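Local coordinates for protein lipoteichoic acid primase (Listeria monocytogenes, PDB 4UOP) that belongs to the sulfatase-like family of metal-dependent enzymes and is represented by its extracellular catalytic domain, which binds a magnesium ion, at residues R70-N78 / Q297-T305. Sequence-based numbering, arbitrary orientation.
Sequences RNLTNVKIN and QKKYVNRST
An Asx turn at Asn-302, in the loop between strand 277-283 and helix 312-315 of the sulfatase-family domain, pins that loop to the chain running from the 3-10 turn 70-71 to strand 76-77. Asn-302 grips the partner segment twice. Asn-302 N donates to Asn-71 O at 2.8 Å, and Asn-302 ND2 to Thr-73 O at 3.0 Å, the latter bond almost straight (171°) and lying in the plane of both the amide and the accepting carbonyl. With CG anti to the backbone N (chi1 -171°), the side chain runs past Val-75 in the opposite direction, and Val-75 CG2 lies 3.9 Å from Asn-302 CB. The other end of the amide is held too: Asn-302 OD1 accepts from Ser-304 N, closing the turn, and from Ser-304 OG at 2.8 Å, both from one face of its plane. Three bonds therefore fix the rotation of the amide.

Van der Waals contacts extend the interface along both segments. Val-301 lies alongside Asn-71, with Val-301 CG1 4.0 Å from Asn-71 CB, while Leu-72 CD2 reaches Val-301 CA and, beyond the contact, the Leu-72 side chain packs on Tyr-250 and Phe-251 of helix 246-271. Further along, Ile-77 crosses Tyr-300 at about a right angle, and Ile-77 CD1 comes obliquely to within 3.4 Å of Tyr-300 CD1. Lys-299 CG covers one face of that ring, and Asp-241 lies beyond it, hydrogen-bonded to Tyr-300 OH through OD1 and salt-bridged to Lys-299 NZ through OD2.

The chemistry implies a division of labour: two directional bonds from Asn-302 probably fix the register of the two segments, and the packing of Ile-77 on Tyr-300 closes the interface at strand 76-77.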
ATOM      1  N   ARG B  70      15.960  14.954  -7.325  1.00 15.88           N
ATOM      2  CA  ARG B  70      17.043  15.464  -8.154  1.00 16.32           C
ATOM      3  C   ARG B  70      16.608  16.527  -9.154  1.00 16.87           C
ATOM      4  O   ARG B  70      17.365  17.471  -9.393  1.00 18.48           O
ATOM      5  CB  ARG B  70      17.772  14.327  -8.876  1.00 16.54           C
ATOM      6  CG  ARG B  70      19.072  14.750  -9.544  1.00 17.24           C
ATOM      7  CD  ARG B  70      19.977  15.497  -8.588  1.00 19.07           C
ATOM      8  NE  ARG B  70      21.343  15.682  -9.075  1.00 20.65           N
ATOM      9  CZ  ARG B  70      22.192  16.614  -8.628  1.00 23.34           C
ATOM     10  NH1 ARG B  70      21.810  17.515  -7.713  1.00 23.49           N
ATOM     11  NH2 ARG B  70      23.432  16.662  -9.111  1.00 24.07           N
ATOM     12  N   ASN B  71      15.418  16.390  -9.739  1.00 16.40           N
ATOM     13  CA  ASN B  71      14.960  17.375 -10.737  1.00 17.36           C
ATOM     14  C   ASN B  71      14.475  18.697 -10.128  1.00 18.73           C
ATOM     15  O   ASN B  71      14.113  19.637 -10.856  1.00 17.93           O
ATOM     16  CB  ASN B  71      13.943  16.777 -11.715  1.00 17.99           C
ATOM     17  CG  ASN B  71      12.633  16.366 -11.075  1.00 17.88           C
ATOM     18  OD1 ASN B  71      12.301  16.738  -9.953  1.00 18.66           O
ATOM     19  ND2 ASN B  71      11.856  15.600 -11.819  1.00 19.53           N
ATOM     20  N   LEU B  72      14.488  18.786  -8.804  1.00 18.72           N
ATOM     21  CA  LEU B  72      14.285  20.074  -8.123  1.00 19.79           C
ATOM     22  C   LEU B  72      15.456  20.420  -7.204  1.00 20.78           C
ATOM     23  O   LEU B  72      15.273  20.964  -6.125  1.00 25.31           O
ATOM     24  CB  LEU B  72      12.959  20.054  -7.359  1.00 19.90           C
ATOM     25  CG  LEU B  72      11.712  19.864  -8.232  1.00 20.38           C
ATOM     26  CD1 LEU B  72      10.485  19.655  -7.366  1.00 20.33           C
ATOM     27  CD2 LEU B  72      11.494  21.055  -9.162  1.00 21.94           C
ATOM     28  N   THR B  73      16.658  20.056  -7.618  1.00 20.22           N
ATOM     29  CA  THR B  73      17.874  20.510  -6.984  1.00 21.20           C
ATOM     30  C   THR B  73      18.715  21.177  -8.050  1.00 22.09           C
ATOM     31  O   THR B  73      18.455  21.015  -9.243  1.00 21.52           O
ATOM     32  CB  THR B  73      18.678  19.368  -6.342  1.00 21.96           C
ATOM     33  OG1 THR B  73      19.127  18.473  -7.363  1.00 22.37           O
ATOM     34  CG2 THR B  73      17.841  18.620  -5.313  1.00 22.02           C
ATOM     35  N   ASN B  74      19.715  21.946  -7.626  1.00 23.35           N
ATOM     36  CA  ASN B  74      20.542  22.721  -8.554  1.00 24.48           C
ATOM     37  C   ASN B  74      19.684  23.602  -9.466  1.00 25.28           C
ATOM     38  O   ASN B  74      19.899  23.685 -10.681  1.00 27.28           O
ATOM     39  CB  ASN B  74      21.478  21.799  -9.356  1.00 27.97           C
ATOM     40  CG  ASN B  74      22.830  22.446  -9.638  1.00 30.54           C
ATOM     41  OD1 ASN B  74      22.924  23.664  -9.791  1.00 32.50           O
ATOM     42  ND2 ASN B  74      23.887  21.635  -9.684  1.00 32.62           N
ATOM     43  N   VAL B  75      18.701  24.242  -8.850  1.00 25.03           N
ATOM     44  CA  VAL B  75      17.761  25.137  -9.508  1.00 27.04           C
ATOM     45  C   VAL B  75      18.043  26.546  -9.010  1.00 28.14           C
ATOM     46  O   VAL B  75      18.421  26.730  -7.859  1.00 26.53           O
ATOM     47  CB  VAL B  75      16.304  24.712  -9.169  1.00 27.10           C
ATOM     48  CG1 VAL B  75      15.322  25.867  -9.299  1.00 26.93           C
ATOM     49  CG2 VAL B  75      15.879  23.541 -10.055  1.00 27.73           C
ATOM     50  N   LYS B  76      17.881  27.532  -9.891  1.00 31.04           N
ATOM     51  CA  LYS B  76      17.972  28.943  -9.511  1.00 32.62           C
ATOM     52  C   LYS B  76      16.640  29.622  -9.796  1.00 32.94           C
ATOM     53  O   LYS B  76      16.075  29.445 -10.874  1.00 32.41           O
ATOM     54  CB  LYS B  76      19.065  29.649 -10.308  1.00 35.47           C
ATOM     55  CG  LYS B  76      20.467  29.382  -9.819  1.00 39.27           C
ATOM     56  CD  LYS B  76      21.478  30.128 -10.673  1.00 42.22           C
ATOM     57  CE  LYS B  76      22.894  29.901 -10.179  1.00 44.94           C
ATOM     58  NZ  LYS B  76      23.114  30.446  -8.812  1.00 47.61           N
ATOM     59  N   ILE B  77      16.135  30.378  -8.821  1.00 34.22           N
ATOM     60  CA  ILE B  77      14.918  31.168  -8.980  1.00 37.59           C
ATOM     61  C   ILE B  77      15.343  32.634  -8.999  1.00 40.42           C
ATOM     62  O   ILE B  77      15.733  33.176  -7.968  1.00 37.49           O
ATOM     63  CB  ILE B  77      13.926  30.946  -7.812  1.00 38.78           C
ATOM     64  CG1 ILE B  77      13.567  29.463  -7.649  1.00 39.14           C
ATOM     65  CG2 ILE B  77      12.665  31.775  -8.009  1.00 38.84           C
ATOM     66  CD1 ILE B  77      12.858  28.837  -8.828  1.00 41.12           C
ATOM     67  N   ASN B  78      15.302  33.257 -10.177  1.00 45.63           N
ATOM     68  CA  ASN B  78      15.757  34.641 -10.360  1.00 47.96           C
ATOM     69  C   ASN B  78      17.148  34.863  -9.773  1.00 44.71           C
ATOM     70  O   ASN B  78      17.356  35.761  -8.962  1.00 46.46           O
ATOM     71  CB  ASN B  78      14.758  35.639  -9.739  1.00 51.36           C
ATOM     72  CG  ASN B  78      13.409  35.645 -10.439  1.00 53.87           C
ATOM     73  OD1 ASN B  78      13.274  35.174 -11.567  1.00 57.26           O
ATOM     74  ND2 ASN B  78      12.399  36.195  -9.769  1.00 56.97           N
ATOM     75  N   GLN B 297       4.671  26.715 -14.045  1.00 28.86           N
ATOM     76  CA  GLN B 297       5.657  26.289 -13.034  1.00 28.09           C
ATOM     77  C   GLN B 297       6.631  25.256 -13.585  1.00 28.95           C
ATOM     78  O   GLN B 297       7.705  25.055 -13.009  1.00 29.07           O
ATOM     79  CB  GLN B 297       4.964  25.715 -11.804  1.00 27.51           C
ATOM     80  CG  GLN B 297       4.231  26.746 -10.981  1.00 26.91           C
ATOM     81  CD  GLN B 297       3.781  26.218  -9.644  1.00 28.62           C
ATOM     82  OE1 GLN B 297       3.757  25.011  -9.402  1.00 27.67           O
ATOM     83  NE2 GLN B 297       3.446  27.131  -8.746  1.00 29.56           N
ATOM     84  N   LYS B 298       6.291  24.615 -14.698  1.00 28.56           N
ATOM     85  CA  LYS B 298       7.170  23.572 -15.249  1.00 29.71           C
ATOM     86  C   LYS B 298       8.549  24.096 -15.661  1.00 29.43           C
ATOM     87  O   LYS B 298       9.524  23.348 -15.619  1.00 29.09           O
ATOM     88  CB  LYS B 298       6.498  22.836 -16.409  1.00 31.41           C
ATOM     89  CG  LYS B 298       5.396  21.915 -15.939  1.00 33.09           C
ATOM     90  CD  LYS B 298       4.833  21.071 -17.065  1.00 34.63           C
ATOM     91  CE  LYS B 298       3.592  20.338 -16.588  1.00 36.38           C
ATOM     92  NZ  LYS B 298       3.056  19.431 -17.636  1.00 37.81           N
ATOM     93  N   LYS B 299       8.660  25.383 -15.997  1.00 26.41           N
ATOM     94  CA  LYS B 299       9.982  25.956 -16.327  1.00 26.50           C
ATOM     95  C   LYS B 299      11.002  25.941 -15.168  1.00 24.54           C
ATOM     96  O   LYS B 299      12.194  26.178 -15.393  1.00 25.18           O
ATOM     97  CB  LYS B 299       9.850  27.385 -16.839  1.00 28.16           C
ATOM     98  CG  LYS B 299       9.445  28.394 -15.780  1.00 28.83           C
ATOM     99  CD  LYS B 299       9.535  29.820 -16.319  1.00 31.13           C
ATOM    100  CE  LYS B 299       8.976  30.822 -15.331  1.00 31.60           C
ATOM    101  NZ  LYS B 299       7.491  30.741 -15.216  1.00 32.39           N
ATOM    102  N   TYR B 300      10.532  25.696 -13.942  1.00 24.02           N
ATOM    103  CA  TYR B 300      11.401  25.641 -12.777  1.00 24.42           C
ATOM    104  C   TYR B 300      12.075  24.291 -12.575  1.00 24.29           C
ATOM    105  O   TYR B 300      13.040  24.194 -11.810  1.00 24.79           O
ATOM    106  CB  TYR B 300      10.626  26.034 -11.525  1.00 26.30           C
ATOM    107  CG  TYR B 300      10.140  27.464 -11.589  1.00 27.53           C
ATOM    108  CD1 TYR B 300      11.046  28.520 -11.638  1.00 28.20           C
ATOM    109  CD2 TYR B 300       8.785  27.759 -11.621  1.00 28.47           C
ATOM    110  CE1 TYR B 300      10.612  29.836 -11.711  1.00 28.75           C
ATOM    111  CE2 TYR B 300       8.347  29.066 -11.695  1.00 28.74           C
ATOM    112  CZ  TYR B 300       9.269  30.095 -11.738  1.00 29.50           C
ATOM    113  OH  TYR B 300       8.851  31.403 -11.807  1.00 30.59           O
ATOM    114  N   VAL B 301      11.554  23.267 -13.240  1.00 22.71           N
ATOM    115  CA  VAL B 301      12.071  21.914 -13.092  1.00 22.83           C
ATOM    116  C   VAL B 301      13.410  21.856 -13.796  1.00 22.93           C
ATOM    117  O   VAL B 301      13.562  22.388 -14.905  1.00 23.79           O
ATOM    118  CB  VAL B 301      11.102  20.880 -13.696  1.00 21.89           C
ATOM    119  CG1 VAL B 301      11.665  19.465 -13.560  1.00 22.41           C
ATOM    120  CG2 VAL B 301       9.728  20.977 -13.047  1.00 21.95           C
ATOM    121  N   ASN B 302      14.394  21.249 -13.152  1.00 22.24           N
ATOM    122  CA  ASN B 302      15.726  21.136 -13.727  1.00 22.90           C
ATOM    123  C   ASN B 302      15.713  20.058 -14.805  1.00 23.75           C
ATOM    124  O   ASN B 302      15.409  18.904 -14.518  1.00 22.99           O
ATOM    125  CB  ASN B 302      16.744  20.808 -12.634  1.00 22.56           C
ATOM    126  CG  ASN B 302      18.185  20.890 -13.108  1.00 23.30           C
ATOM    127  OD1 ASN B 302      18.481  20.794 -14.294  1.00 24.47           O
ATOM    128  ND2 ASN B 302      19.092  21.030 -12.167  1.00 24.32           N
ATOM    129  N   ARG B 303      16.039  20.449 -16.037  1.00 24.67           N
ATOM    130  CA  ARG B 303      15.999  19.537 -17.178  1.00 25.08           C
ATOM    131  C   ARG B 303      17.381  19.072 -17.590  1.00 25.10           C
ATOM    132  O   ARG B 303      17.521  18.328 -18.563  1.00 26.24           O
ATOM    133  CB  ARG B 303      15.341  20.229 -18.378  1.00 26.63           C
ATOM    134  CG  ARG B 303      13.941  20.758 -18.113  1.00 27.01           C
ATOM    135  CD  ARG B 303      13.013  19.663 -17.624  1.00 27.75           C
ATOM    136  NE  ARG B 303      11.632  20.125 -17.525  1.00 28.17           N
ATOM    137  CZ  ARG B 303      10.615  19.400 -17.067  1.00 28.64           C
ATOM    138  NH1 ARG B 303      10.814  18.153 -16.655  1.00 29.06           N
ATOM    139  NH2 ARG B 303       9.393  19.929 -17.001  1.00 29.40           N
ATOM    140  N   SER B 304      18.410  19.485 -16.863  1.00 24.96           N
ATOM    141  CA  SER B 304      19.788  19.276 -17.330  1.00 25.90           C
ATOM    142  C   SER B 304      20.174  17.795 -17.390  1.00 26.14           C
ATOM    143  O   SER B 304      21.004  17.408 -18.209  1.00 27.38           O
ATOM    144  CB  SER B 304      20.776  20.061 -16.469  1.00 27.74           C
ATOM    145  OG  SER B 304      20.826  19.553 -15.146  1.00 30.25           O
ATOM    146  N   THR B 305      19.589  16.970 -16.529  1.00 23.52           N
ATOM    147  CA  THR B 305      19.823  15.513 -16.607  1.00 23.91           C
ATOM    148  C   THR B 305      18.502  14.764 -16.663  1.00 22.83           C
ATOM    149  O   THR B 305      18.382  13.638 -16.180  1.00 22.65           O
ATOM    150  CB  THR B 305      20.718  15.022 -15.449  1.00 25.13           C
ATOM    151  OG1 THR B 305      20.163  15.415 -14.179  1.00 24.81           O
ATOM    152  CG2 THR B 305      22.119  15.592 -15.589  1.00 25.80           C
TER